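Local coordinates for protein adenylate kinase (PDB 3CM0) that catalyses the reversible transfer of the terminal phosphate between ATP and AMP, interconverting them with two molecules of ADP, at residues G4-F9 against T104-V109; G18-R23 against D174-R179; K31-G36 against V80-F85; L71-L76 against D96-E101. All coordinates share one frame; numbering follows the deposited sequence.

Contact 1. Residues G4-F9 against T104-V109; sequences GQAVIF and TRLLGV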
loop_
_atom_site.group_PDB
_atom_site.type_symbol
_atom_site.label_atom_id
_atom_site.label_comp_id
_atom_site.label_asym_id
_atom_site.label_seq_id
_atom_site.Cartn_x
_atom_site.Cartn_y
_atom_site.Cartn_z
ATOM N N GLY A 4 -0.789 -5.246 -18.980
ATOM C CA GLY A 4 -0.324 -5.545 -17.647
ATOM C C GLY A 4 -1.503 -5.544 -16.712
ATOM O O GLY A 4 -2.634 -5.229 -17.105
ATOM N N GLN A 5 -1.234 -5.921 -15.468
ATOM C CA GLN A 5 -2.277 -5.956 -14.454
ATOM C C GLN A 5 -1.733 -5.387 -13.156
ATOM O O GLN A 5 -0.579 -5.624 -12.776
ATOM C CB GLN A 5 -2.758 -7.391 -14.237
ATOM C CG GLN A 5 -3.367 -7.995 -15.469
ATOM C CD GLN A 5 -3.901 -9.390 -15.231
ATOM O OE1 GLN A 5 -3.292 -10.182 -14.512
ATOM N NE2 GLN A 5 -5.037 -9.705 -15.847
ATOM N N ALA A 6 -2.555 -4.603 -12.467
ATOM C CA ALA A 6 -2.091 -4.030 -11.212
ATOM C C ALA A 6 -3.118 -4.285 -10.115
ATOM O O ALA A 6 -4.307 -4.421 -10.397
ATOM C CB ALA A 6 -1.900 -2.493 -11.367
ATOM N N VAL A 7 -2.617 -4.386 -8.886
ATOM C CA VAL A 7 -3.489 -4.470 -7.711
ATOM C C VAL A 7 -2.970 -3.503 -6.662
ATOM O O VAL A 7 -1.767 -3.417 -6.425
ATOM C CB VAL A 7 -3.552 -5.888 -7.096
ATOM C CG1 VAL A 7 -4.505 -5.864 -5.870
ATOM C CG2 VAL A 7 -4.113 -6.869 -8.119
ATOM N N ILE A 8 -3.881 -2.751 -6.024
ATOM C CA ILE A 8 -3.506 -1.824 -4.991
ATOM C C ILE A 8 -4.136 -2.297 -3.692
ATOM O O ILE A 8 -5.304 -2.678 -3.696
ATOM C CB ILE A 8 -4.067 -0.398 -5.311
ATOM C CG1 ILE A 8 -3.335 0.177 -6.540
ATOM C CG2 ILE A 8 -3.880 0.513 -4.132
ATOM C CD1 ILE A 8 -4.027 1.494 -7.146
ATOM N N PHE A 9 -3.360 -2.319 -2.613
ATOM C CA PHE A 9 -3.906 -2.716 -1.289
ATOM C C PHE A 9 -3.995 -1.529 -0.332
ATOM O O PHE A 9 -3.018 -0.801 -0.156
ATOM C CB PHE A 9 -2.988 -3.771 -0.616
ATOM C CG PHE A 9 -3.158 -5.149 -1.144
ATOM C CD1 PHE A 9 -3.918 -6.084 -0.440
ATOM C CD2 PHE A 9 -2.568 -5.536 -2.348
ATOM C CE1 PHE A 9 -4.061 -7.379 -0.927
ATOM C CE2 PHE A 9 -2.713 -6.824 -2.835
ATOM C CZ PHE A 9 -3.457 -7.748 -2.132
ATOM N N THR A 104 -1.795 -0.889 -18.447
ATOM C CA THR A 104 -1.881 -1.752 -17.260
ATOM C C THR A 104 -3.296 -1.647 -16.669
ATOM O O THR A 104 -3.725 -0.567 -16.264
ATOM C CB THR A 104 -0.862 -1.302 -16.205
ATOM O OG1 THR A 104 0.453 -1.288 -16.769
ATOM C CG2 THR A 104 -0.881 -2.259 -15.002
ATOM N N ARG A 105 -4.014 -2.762 -16.631
ATOM C CA ARG A 105 -5.371 -2.764 -16.117
ATOM C C ARG A 105 -5.355 -2.901 -14.598
ATOM O O ARG A 105 -4.674 -3.779 -14.060
ATOM C CB ARG A 105 -6.141 -3.926 -16.751
ATOM C CG ARG A 105 -7.518 -4.156 -16.169
ATOM C CD ARG A 105 -8.291 -5.167 -17.026
ATOM N NE ARG A 105 -9.668 -5.291 -16.569
ATOM C CZ ARG A 105 -10.023 -5.913 -15.450
ATOM N NH1 ARG A 105 -9.097 -6.469 -14.688
ATOM N NH2 ARG A 105 -11.295 -5.954 -15.076
ATOM N N LEU A 106 -6.095 -2.022 -13.916
ATOM C CA LEU A 106 -6.185 -2.070 -12.450
ATOM C C LEU A 106 -7.278 -3.095 -12.144
ATOM O O LEU A 106 -8.460 -2.846 -12.404
ATOM C CB LEU A 106 -6.583 -0.682 -11.904
ATOM C CG LEU A 106 -6.782 -0.544 -10.394
ATOM C CD1 LEU A 106 -5.502 -1.002 -9.623
ATOM C CD2 LEU A 106 -7.117 0.929 -10.097
ATOM N N LEU A 107 -6.875 -4.258 -11.645
ATOM C CA LEU A 107 -7.806 -5.347 -11.316
ATOM C C LEU A 107 -8.714 -4.998 -10.138
ATOM O O LEU A 107 -9.835 -5.508 -10.015
ATOM C CB LEU A 107 -7.050 -6.635 -10.944
ATOM C CG LEU A 107 -6.212 -7.276 -12.071
ATOM C CD1 LEU A 107 -5.447 -8.496 -11.560
ATOM C CD2 LEU A 107 -7.132 -7.672 -13.189
ATOM N N GLY A 108 -8.203 -4.171 -9.247
ATOM C CA GLY A 108 -8.980 -3.790 -8.076
ATOM C C GLY A 108 -8.122 -3.113 -7.028
ATOM O O GLY A 108 -6.896 -3.170 -7.080
ATOM N N VAL A 109 -8.784 -2.406 -6.113
ATOM C CA VAL A 109 -8.130 -1.763 -5.002
ATOM C C VAL A 109 -8.744 -2.494 -3.814
ATOM O O VAL A 109 -9.915 -2.334 -3.502
ATOM C CB VAL A 109 -8.485 -0.247 -4.953
ATOM C CG1 VAL A 109 -7.878 0.402 -3.749
ATOM C CG2 VAL A 109 -7.889 0.392 -6.227
#
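Gly4 to Ile8 and Thr104 to Val109 are neighbouring parallel strands in the CORE sheet of this P-loop kinase fold, their short axes 4.2 Å apart and inclined by 35°. Three backbone bonds secure the first half: Arg105 N donates to Gly4 O at 2.9 Å, Ala6 N to Arg105 O at 2.8 Å, and Leu107 N to Ala6 O. The next bond runs from Ile8 N to Gly108 O at 3.2 Å, with an angle of 172° at the hydrogen; this step in the bonding shows one extra residue on the second strand, a beta bulge around Leu107. The tightly packed face carries Ala6, Ile8, Leu106 and Val109. Here Leu106 CD1 meets Ile8 CD1 at 3.8 Å, the two side chains crossing at about a right angle, and Val109 lies beside Ile8, pointing the same way. Tyr158 of helix 137-160 touches both Ile8 and Val109. The other face opens toward solvent at Gln5 and Arg105. There Leu107, its CG anti to the carbonyl carbon (chi1 -65°), runs past the Gln5 side chain, with Leu107 CD1 4.0 Å from Gln5 CB and also 4.0 Å from Val7 CG2.

Contact 2. Residues G18-R23 against D174-R179; sequences GTQASR and DEVYAR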
loop_
_atom_site.group_PDB
_atom_site.type_symbol
_atom_site.label_atom_id
_atom_site.label_comp_id
_atom_site.label_asym_id
_atom_site.label_seq_id
_atom_site.Cartn_x
_atom_site.Cartn_y
_atom_site.Cartn_z
ATOM N N GLY A 18 -0.435 -5.975 4.362
ATOM C CA GLY A 18 0.878 -6.132 3.750
ATOM C C GLY A 18 1.244 -7.587 3.545
ATOM O O GLY A 18 1.808 -7.986 2.523
ATOM N N THR A 19 0.940 -8.397 4.548
ATOM C CA THR A 19 1.219 -9.804 4.462
ATOM C C THR A 19 0.404 -10.433 3.355
ATOM O O THR A 19 0.912 -11.318 2.665
ATOM C CB THR A 19 0.901 -10.522 5.790
ATOM O OG1 THR A 19 1.704 -9.958 6.836
ATOM C CG2 THR A 19 1.197 -12.010 5.674
ATOM N N GLN A 20 -0.847 -9.981 3.164
ATOM C CA GLN A 20 -1.687 -10.552 2.103
ATOM C C GLN A 20 -1.136 -10.091 0.724
ATOM O O GLN A 20 -1.161 -10.842 -0.241
ATOM C CB GLN A 20 -3.152 -10.076 2.217
ATOM C CG GLN A 20 -3.904 -10.594 3.454
ATOM C CD GLN A 20 -4.084 -12.102 3.403
ATOM O OE1 GLN A 20 -3.886 -12.717 2.360
ATOM N NE2 GLN A 20 -4.461 -12.703 4.532
ATOM N N ALA A 21 -0.700 -8.840 0.641
ATOM C CA ALA A 21 -0.120 -8.340 -0.620
ATOM C C ALA A 21 1.107 -9.194 -0.947
ATOM O O ALA A 21 1.336 -9.560 -2.089
ATOM C CB ALA A 21 0.293 -6.892 -0.443
ATOM N N SER A 22 1.915 -9.475 0.072
ATOM C CA SER A 22 3.123 -10.271 -0.142
ATOM C C SER A 22 2.810 -11.688 -0.581
ATOM O O SER A 22 3.526 -12.280 -1.402
ATOM C CB SER A 22 3.963 -10.282 1.128
ATOM O OG SER A 22 4.572 -9.021 1.318
ATOM N N ARG A 23 1.732 -12.250 -0.047
ATOM C CA ARG A 23 1.365 -13.594 -0.442
ATOM C C ARG A 23 0.789 -13.654 -1.849
ATOM O O ARG A 23 1.091 -14.572 -2.611
ATOM C CB ARG A 23 0.383 -14.204 0.552
ATOM C CG ARG A 23 -0.194 -15.534 0.070
ATOM C CD ARG A 23 -0.834 -16.246 1.237
ATOM N NE ARG A 23 -1.497 -17.476 0.833
ATOM C CZ ARG A 23 -2.314 -18.164 1.629
ATOM N NH1 ARG A 23 -2.554 -17.740 2.860
ATOM N NH2 ARG A 23 -2.911 -19.256 1.183
ATOM N N ASP A 174 -5.606 -17.547 5.614
ATOM C CA ASP A 174 -6.091 -18.297 4.479
ATOM C C ASP A 174 -7.500 -17.880 4.076
ATOM O O ASP A 174 -7.811 -17.833 2.878
ATOM C CB ASP A 174 -6.074 -19.816 4.754
ATOM C CG ASP A 174 -4.677 -20.424 4.648
ATOM O OD1 ASP A 174 -3.860 -19.940 3.834
ATOM O OD2 ASP A 174 -4.402 -21.403 5.379
ATOM N N GLU A 175 -8.370 -17.628 5.054
ATOM C CA GLU A 175 -9.736 -17.204 4.734
ATOM C C GLU A 175 -9.752 -15.816 4.085
ATOM O O GLU A 175 -10.473 -15.585 3.121
ATOM C CB GLU A 175 -10.608 -17.149 5.988
ATOM C CG GLU A 175 -10.678 -18.518 6.697
ATOM C CD GLU A 175 -11.496 -18.488 7.982
ATOM O OE1 GLU A 175 -11.245 -17.643 8.863
ATOM O OE2 GLU A 175 -12.396 -19.344 8.117
ATOM N N VAL A 176 -8.982 -14.903 4.642
ATOM C CA VAL A 176 -8.945 -13.541 4.081
ATOM C C VAL A 176 -8.327 -13.599 2.669
ATOM O O VAL A 176 -8.814 -12.962 1.711
ATOM C CB VAL A 176 -8.122 -12.632 4.997
ATOM C CG1 VAL A 176 -7.988 -11.214 4.351
ATOM C CG2 VAL A 176 -8.832 -12.517 6.360
ATOM N N TYR A 177 -7.269 -14.391 2.522
ATOM C CA TYR A 177 -6.630 -14.543 1.212
ATOM C C TYR A 177 -7.615 -15.056 0.160
ATOM O O TYR A 177 -7.667 -14.567 -0.986
ATOM C CB TYR A 177 -5.452 -15.499 1.335
ATOM C CG TYR A 177 -4.631 -15.611 0.075
ATOM C CD1 TYR A 177 -3.900 -14.512 -0.401
ATOM C CD2 TYR A 177 -4.581 -16.801 -0.640
ATOM C CE1 TYR A 177 -3.139 -14.608 -1.557
ATOM C CE2 TYR A 177 -3.810 -16.903 -1.814
ATOM C CZ TYR A 177 -3.096 -15.804 -2.256
ATOM O OH TYR A 177 -2.327 -15.892 -3.398
ATOM N N ALA A 178 -8.417 -16.055 0.531
ATOM C CA ALA A 178 -9.406 -16.586 -0.401
ATOM C C ALA A 178 -10.393 -15.499 -0.818
ATOM O O ALA A 178 -10.819 -15.441 -1.975
ATOM C CB ALA A 178 -10.194 -17.777 0.240
ATOM N N ARG A 179 -10.800 -14.660 0.130
ATOM C CA ARG A 179 -11.743 -13.594 -0.195
ATOM C C ARG A 179 -11.112 -12.574 -1.128
ATOM O O ARG A 179 -11.776 -12.047 -2.026
ATOM C CB ARG A 179 -12.223 -12.884 1.084
ATOM C CG ARG A 179 -13.068 -13.790 1.999
ATOM C CD ARG A 179 -13.231 -13.156 3.406
ATOM N NE ARG A 179 -13.917 -14.061 4.336
ATOM C CZ ARG A 179 -13.802 -14.020 5.659
ATOM N NH1 ARG A 179 -13.012 -13.120 6.259
ATOM N NH2 ARG A 179 -14.513 -14.872 6.395
#
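The helix that follows the P-loop, 17-28, meets the C-terminal helix 173-184 through Gln20 and Arg23 on one side and Asp174, Val176 and Tyr177 on the other. The Arg23 guanidinium lies flat over one face of the Tyr177 ring, centres 4.0 Å apart and planes at 19°, an offset cation-pi stack. The extended chain of Arg23, with CG anti to the backbone N (chi1 171°), also brings CG over the same ring, 3.9 Å from the Tyr177 centroid, as a CH-pi contact. At the guanidinium edge, Asp174 OD1 takes both NH1 (2.7 Å) and NH2 (2.9 Å) of Arg23 in a salt bridge, with the carboxylate turned almost perpendicular, 82° between planes. In the P-loop kinase fold this joins the first helix to the last across 150 residues of chain, and Gly18 and Thr19, predicted ATP-binding residues, lie on the first. Glu27, outside the two segments, forms a salt bridge with Arg23 NE and accepts from Tyr177 OH. With an alanine at Arg23, the Tyr177 face would probably lose its stacked cation, and Asp174 and Glu27 this charge partner. Gln20 OE1 lies at the ring edge, 3.3 Å from Tyr177 CD1, while Gln20 NE2 donates to Pro173 O and rests 3.7 Å from Val176 CB.

Contact 3. Residues K31-G36 against V80-F85; sequences KKLSTG and VIFDGF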
loop_
_atom_site.group_PDB
_atom_site.type_symbol
_atom_site.label_atom_id
_atom_site.label_comp_id
_atom_site.label_asym_id
_atom_site.label_seq_id
_atom_site.Cartn_x
_atom_site.Cartn_y
_atom_site.Cartn_z
ATOM N N LYS A 31 5.043 -8.242 -9.009
ATOM C CA LYS A 31 6.162 -7.588 -8.367
ATOM C C LYS A 31 5.562 -6.571 -7.385
ATOM O O LYS A 31 4.821 -5.644 -7.800
ATOM C CB LYS A 31 7.035 -6.852 -9.391
ATOM C CG LYS A 31 8.219 -6.150 -8.747
ATOM C CD LYS A 31 9.330 -5.820 -9.750
ATOM C CE LYS A 31 8.878 -4.855 -10.818
ATOM N NZ LYS A 31 10.009 -4.450 -11.704
ATOM N N LYS A 32 5.862 -6.750 -6.096
ATOM C CA LYS A 32 5.380 -5.854 -5.048
ATOM C C LYS A 32 6.338 -4.678 -4.958
ATOM O O LYS A 32 7.493 -4.813 -4.570
ATOM C CB LYS A 32 5.317 -6.603 -3.707
ATOM C CG LYS A 32 4.752 -5.825 -2.533
ATOM C CD LYS A 32 4.508 -6.800 -1.367
ATOM C CE LYS A 32 3.916 -6.161 -0.115
ATOM N NZ LYS A 32 4.851 -5.259 0.614
ATOM N N LEU A 33 5.853 -3.504 -5.323
ATOM C CA LEU A 33 6.688 -2.330 -5.321
ATOM C C LEU A 33 6.731 -1.575 -3.996
ATOM O O LEU A 33 5.751 -1.507 -3.258
ATOM C CB LEU A 33 6.224 -1.370 -6.417
ATOM C CG LEU A 33 6.069 -1.940 -7.823
ATOM C CD1 LEU A 33 5.803 -0.795 -8.783
ATOM C CD2 LEU A 33 7.317 -2.711 -8.219
ATOM N N SER A 34 7.891 -1.004 -3.706
ATOM C CA SER A 34 8.059 -0.188 -2.512
ATOM C C SER A 34 8.870 1.005 -2.978
ATOM O O SER A 34 10.054 0.866 -3.334
ATOM C CB SER A 34 8.834 -0.926 -1.410
ATOM O OG SER A 34 9.359 0.024 -0.483
ATOM N N THR A 35 8.237 2.173 -3.007
ATOM C CA THR A 35 8.940 3.371 -3.443
ATOM C C THR A 35 10.137 3.619 -2.506
ATOM O O THR A 35 11.251 3.894 -2.963
ATOM C CB THR A 35 7.964 4.615 -3.493
ATOM O OG1 THR A 35 7.402 4.876 -2.197
ATOM C CG2 THR A 35 6.811 4.337 -4.465
ATOM N N GLY A 36 9.913 3.485 -1.200
ATOM C CA GLY A 36 10.994 3.692 -0.245
ATOM C C GLY A 36 12.200 2.785 -0.476
ATOM O O GLY A 36 13.346 3.246 -0.459
ATOM N N VAL A 80 1.995 -6.003 -11.254
ATOM C CA VAL A 80 2.519 -5.226 -10.154
ATOM C C VAL A 80 1.482 -5.051 -9.034
ATOM O O VAL A 80 0.273 -4.939 -9.324
ATOM C CB VAL A 80 2.919 -3.801 -10.674
ATOM C CG1 VAL A 80 1.670 -3.107 -11.297
ATOM C CG2 VAL A 80 3.498 -2.957 -9.566
ATOM N N ILE A 81 2.001 -4.992 -7.810
ATOM C CA ILE A 81 1.221 -4.759 -6.575
ATOM C C ILE A 81 1.770 -3.539 -5.856
ATOM O O ILE A 81 2.991 -3.322 -5.748
ATOM C CB ILE A 81 1.258 -6.018 -5.652
ATOM C CG1 ILE A 81 0.323 -7.085 -6.252
ATOM C CG2 ILE A 81 0.870 -5.667 -4.247
ATOM C CD1 ILE A 81 0.293 -8.417 -5.441
ATOM N N PHE A 82 0.833 -2.690 -5.411
ATOM C CA PHE A 82 1.149 -1.506 -4.659
ATOM C C PHE A 82 0.622 -1.731 -3.255
ATOM O O PHE A 82 -0.523 -2.108 -3.099
ATOM C CB PHE A 82 0.451 -0.291 -5.282
ATOM C CG PHE A 82 1.016 0.058 -6.654
ATOM C CD1 PHE A 82 2.154 0.852 -6.753
ATOM C CD2 PHE A 82 0.405 -0.417 -7.812
ATOM C CE1 PHE A 82 2.680 1.179 -8.000
ATOM C CE2 PHE A 82 0.929 -0.096 -9.082
ATOM C CZ PHE A 82 2.065 0.709 -9.163
ATOM N N ASP A 83 1.461 -1.487 -2.258
ATOM C CA ASP A 83 1.084 -1.672 -0.858
ATOM C C ASP A 83 1.791 -0.490 -0.172
ATOM O O ASP A 83 3.008 -0.466 -0.073
ATOM C CB ASP A 83 1.640 -3.032 -0.405
ATOM C CG ASP A 83 1.510 -3.264 1.076
ATOM O OD1 ASP A 83 0.514 -2.796 1.664
ATOM O OD2 ASP A 83 2.407 -3.928 1.636
ATOM N N GLY A 84 1.033 0.496 0.256
ATOM C CA GLY A 84 1.655 1.665 0.851
ATOM C C GLY A 84 1.716 2.839 -0.128
ATOM O O GLY A 84 2.353 3.866 0.162
ATOM N N PHE A 85 1.071 2.671 -1.291
ATOM C CA PHE A 85 0.994 3.686 -2.344
ATOM C C PHE A 85 -0.260 3.406 -3.196
ATOM O O PHE A 85 -0.570 2.255 -3.479
ATOM C CB PHE A 85 2.253 3.658 -3.235
ATOM C CG PHE A 85 2.340 4.798 -4.196
ATOM C CD1 PHE A 85 1.791 4.694 -5.461
ATOM C CD2 PHE A 85 2.953 5.995 -3.824
ATOM C CE1 PHE A 85 1.837 5.765 -6.356
ATOM C CE2 PHE A 85 3.002 7.069 -4.710
ATOM C CZ PHE A 85 2.445 6.951 -5.975
HETATM O O HOH W 1 5.262 -2.516 -0.829
HETATM O O HOH W 2 3.724 0.166 -3.030
#
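Lys31 to Leu33 and Val80 to Asp83 run parallel, axes 4.6 Å apart at 31°, joined by Ile81 N to Lys31 O and Leu33 N to Ile81 O. Around Leu33 O and Asp83 two waters join the segments: both donate to Leu33 O, one also joining Asp83 O and Lys32 NZ, the other accepting from Asp83 N. Lys32 stretches out and bends only at the last torsion (chi4 -70°), which sets NZ on the anti lone pair of Asp83 OD2 at 3.0 Å, a salt bridge; Asp83 OD1 forms another with Lys17, a predicted ATP-binding residue, so one carboxylate links two lysines. On the opposite face the packing is tight: Val80 CG2 lies 3.3 Å from both CG and CD1 of Leu33, and Leu33 CD1 continues to Phe82 CE1 at 3.8 Å. Further on, Thr35 CG2 approaches Phe85 CD2 at 4.2 Å, both predicted AMP-binding positions, Thr35 at the start of the NMP region and Phe85 in the loop after strand 79-83. Helix 17-28 packs on Lys32 and Ile81 through Ala21, helix 65-75 presses Ile72 on Phe82 and Phe85, and strand 4-10 hydrogen-bonds to the other edge of strand 79-83, which leaves 31-33 outermost in the sheet.

Contact 4. Residues L71-L76 against D96-E101; sequences LIREEL and DRLLSE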
loop_
_atom_site.group_PDB
_atom_site.type_symbol
_atom_site.label_atom_id
_atom_site.label_comp_id
_atom_site.label_asym_id
_atom_site.label_seq_id
_atom_site.Cartn_x
_atom_site.Cartn_y
_atom_site.Cartn_z
ATOM N N LEU A 71 10.045 6.492 -10.987
ATOM C CA LEU A 71 10.569 5.217 -10.492
ATOM C C LEU A 71 9.572 4.093 -10.683
ATOM O O LEU A 71 9.952 2.973 -10.975
ATOM C CB LEU A 71 10.945 5.314 -9.019
ATOM C CG LEU A 71 12.190 6.148 -8.724
ATOM C CD1 LEU A 71 12.448 6.205 -7.228
ATOM C CD2 LEU A 71 13.390 5.547 -9.460
ATOM N N ILE A 72 8.285 4.375 -10.466
ATOM C CA ILE A 72 7.291 3.341 -10.683
ATOM C C ILE A 72 7.246 2.967 -12.183
ATOM O O ILE A 72 7.145 1.772 -12.548
ATOM C CB ILE A 72 5.897 3.827 -10.200
ATOM C CG1 ILE A 72 5.914 3.950 -8.673
ATOM C CG2 ILE A 72 4.801 2.842 -10.665
ATOM C CD1 ILE A 72 4.637 4.645 -8.095
ATOM N N ARG A 73 7.338 3.962 -13.061
ATOM C CA ARG A 73 7.319 3.641 -14.502
ATOM C C ARG A 73 8.543 2.749 -14.828
ATOM O O ARG A 73 8.445 1.754 -15.575
ATOM C CB ARG A 73 7.343 4.941 -15.342
ATOM C CG ARG A 73 7.260 4.710 -16.899
ATOM C CD ARG A 73 6.886 5.988 -17.699
ATOM N NE ARG A 73 7.834 7.096 -17.586
ATOM C CZ ARG A 73 7.586 8.336 -18.007
ATOM N NH1 ARG A 73 6.420 8.626 -18.565
ATOM N NH2 ARG A 73 8.498 9.289 -17.866
ATOM N N GLU A 74 9.696 3.094 -14.274
ATOM C CA GLU A 74 10.935 2.299 -14.516
ATOM C C GLU A 74 10.842 0.873 -13.986
ATOM O O GLU A 74 11.601 -0.022 -14.410
ATOM C CB GLU A 74 12.121 2.986 -13.856
ATOM C CG GLU A 74 12.429 4.346 -14.476
ATOM C CD GLU A 74 13.598 5.042 -13.787
ATOM O OE1 GLU A 74 14.390 4.354 -13.081
ATOM O OE2 GLU A 74 13.746 6.281 -13.970
ATOM N N GLU A 75 9.903 0.691 -13.044
ATOM C CA GLU A 75 9.627 -0.569 -12.357
ATOM C C GLU A 75 8.369 -1.296 -12.781
ATOM O O GLU A 75 8.193 -2.447 -12.388
ATOM C CB GLU A 75 9.524 -0.348 -10.838
ATOM C CG GLU A 75 10.784 0.096 -10.129
ATOM C CD GLU A 75 11.743 -1.049 -9.887
ATOM O OE1 GLU A 75 11.286 -2.124 -9.421
ATOM O OE2 GLU A 75 12.945 -0.866 -10.164
ATOM N N LEU A 76 7.488 -0.668 -13.562
ATOM C CA LEU A 76 6.293 -1.392 -13.963
ATOM C C LEU A 76 6.838 -2.624 -14.707
ATOM O O LEU A 76 7.898 -2.626 -15.342
ATOM C CB LEU A 76 5.375 -0.666 -14.947
ATOM C CG LEU A 76 4.477 0.418 -14.362
ATOM C CD1 LEU A 76 3.735 1.106 -15.493
ATOM C CD2 LEU A 76 3.513 -0.139 -13.340
ATOM N N ASP A 96 -3.081 6.618 -11.945
ATOM C CA ASP A 96 -4.062 6.159 -12.922
ATOM C C ASP A 96 -3.640 6.550 -14.339
ATOM O O ASP A 96 -3.847 5.790 -15.299
ATOM C CB ASP A 96 -5.442 6.753 -12.633
ATOM C CG ASP A 96 -6.312 5.847 -11.734
ATOM O OD1 ASP A 96 -5.878 4.740 -11.311
ATOM O OD2 ASP A 96 -7.451 6.272 -11.452
ATOM N N ARG A 97 -3.082 7.733 -14.482
ATOM C CA ARG A 97 -2.600 8.155 -15.804
ATOM C C ARG A 97 -1.468 7.228 -16.286
ATOM O O ARG A 97 -1.429 6.809 -17.457
ATOM C CB ARG A 97 -2.106 9.598 -15.738
ATOM C CG ARG A 97 -3.222 10.607 -15.374
ATOM C CD ARG A 97 -2.759 12.032 -15.689
ATOM N NE ARG A 97 -1.775 12.505 -14.713
ATOM C CZ ARG A 97 -2.082 13.090 -13.557
ATOM N NH1 ARG A 97 -3.353 13.280 -13.221
ATOM N NH2 ARG A 97 -1.117 13.492 -12.737
ATOM N N LEU A 98 -0.546 6.915 -15.382
ATOM C CA LEU A 98 0.572 6.013 -15.700
ATOM C C LEU A 98 0.061 4.618 -16.084
ATOM O O LEU A 98 0.561 4.006 -17.013
ATOM C CB LEU A 98 1.524 5.909 -14.481
ATOM C CG LEU A 98 2.664 4.912 -14.686
ATOM C CD1 LEU A 98 3.417 5.335 -15.954
ATOM C CD2 LEU A 98 3.596 4.917 -13.504
ATOM N N LEU A 99 -0.919 4.070 -15.353
ATOM C CA LEU A 99 -1.419 2.749 -15.705
ATOM C C LEU A 99 -2.069 2.796 -17.080
ATOM O O LEU A 99 -1.897 1.883 -17.912
ATOM C CB LEU A 99 -2.459 2.274 -14.668
ATOM C CG LEU A 99 -1.885 2.161 -13.249
ATOM C CD1 LEU A 99 -3.028 1.811 -12.262
ATOM C CD2 LEU A 99 -0.767 1.103 -13.214
ATOM N N SER A 100 -2.803 3.874 -17.324
ATOM C CA SER A 100 -3.507 4.020 -18.589
ATOM C C SER A 100 -2.488 4.077 -19.730
ATOM O O SER A 100 -2.632 3.369 -20.726
ATOM C CB SER A 100 -4.358 5.291 -18.595
ATOM O OG SER A 100 -5.016 5.435 -19.845
ATOM N N GLU A 101 -1.463 4.912 -19.574
ATOM C CA GLU A 101 -0.419 5.046 -20.608
ATOM C C GLU A 101 0.379 3.795 -20.902
ATOM O O GLU A 101 0.844 3.596 -22.027
ATOM C CB GLU A 101 0.551 6.156 -20.221
ATOM C CG GLU A 101 -0.081 7.541 -20.285
ATOM C CD GLU A 101 0.791 8.632 -19.666
ATOM O OE1 GLU A 101 1.790 8.314 -18.977
ATOM O OE2 GLU A 101 0.457 9.815 -19.857
HETATM O O HOH W 3 4.356 7.090 -19.530
#
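Leu98 projects from helix 89-101 onto an apolar patch made by Ile72, the carbon stem of Arg73 and Leu76, from helix 65-75 and the residue that follows. The first of these helices is the crossover of a beta-alpha-beta unit, joining strand 79-83 to strand 104-113, and the second leads into strand 79-83. No hydrogen bond links the two segments directly, so the contact rests on carbon packing. The two methyls of Leu98 divide the surface: CD2 lies 3.7 Å from Ile72 CG2 and 3.9 Å from the backbone N of Arg73, while CD1 lies beside the aliphatic stem of Arg73, 3.9 Å from its CD. Leu76 comes at Leu98 tip to tip, with Leu76 CD1 4.0 Å from Leu98 CG. The extended start of the Leu98 chain, its CG anti to the backbone N (chi1 176°), carries both methyls out to this surface. A serine in place of Leu98 would probably open a gap between the helices and take from Ile72, the Arg73 stem and Leu76 the carbon contacts they share here. In the next shell, Leu99 turns its end toward Leu76 more loosely. Thr102 OG1 bonds to the carbonyls of Leu98 and Leu99, and the Thr102 side chain also touches Leu76, tying the helix end to the same patch, while Ile72 packs on Phe85, a predicted AMP-binding residue. At the solvent rim Arg73 NH2 forms a salt bridge with Glu70. Arg73 NH1 and Glu101 OE1, 4.7 Å apart, are bridged by a water that accepts from Arg73 NH1 at 2.7 Å and donates to Glu101 OE1 at 2.9 Å.

Overall arrangement
Contacts 1 and 3 belong to one parallel sheet, their centres about 11 Å apart, and strands 4-10 and 79-83 join them directly, Val7 O lying 2.9 Å from Phe82 N. Helices pack on its two faces. On one, contact 2 touches contact 1 where Ala21 CB lies 3.7 Å from Phe9 CD2, and reaches contact 3 through Lys32 and Asp83. On the other, contact 4 abuts contact 3, with Ile72 CD1 3.5 Å from Phe85 CE1, and contact 1, with Leu99 CD2 4.2 Å from Ala6 CB. Contacts 2 and 4 remain about 14 Å apart at their nearest atoms. Predicted ATP-binding residues lie in contact 2 and AMP-binding ones in contact 3, centres about 15 Å apart.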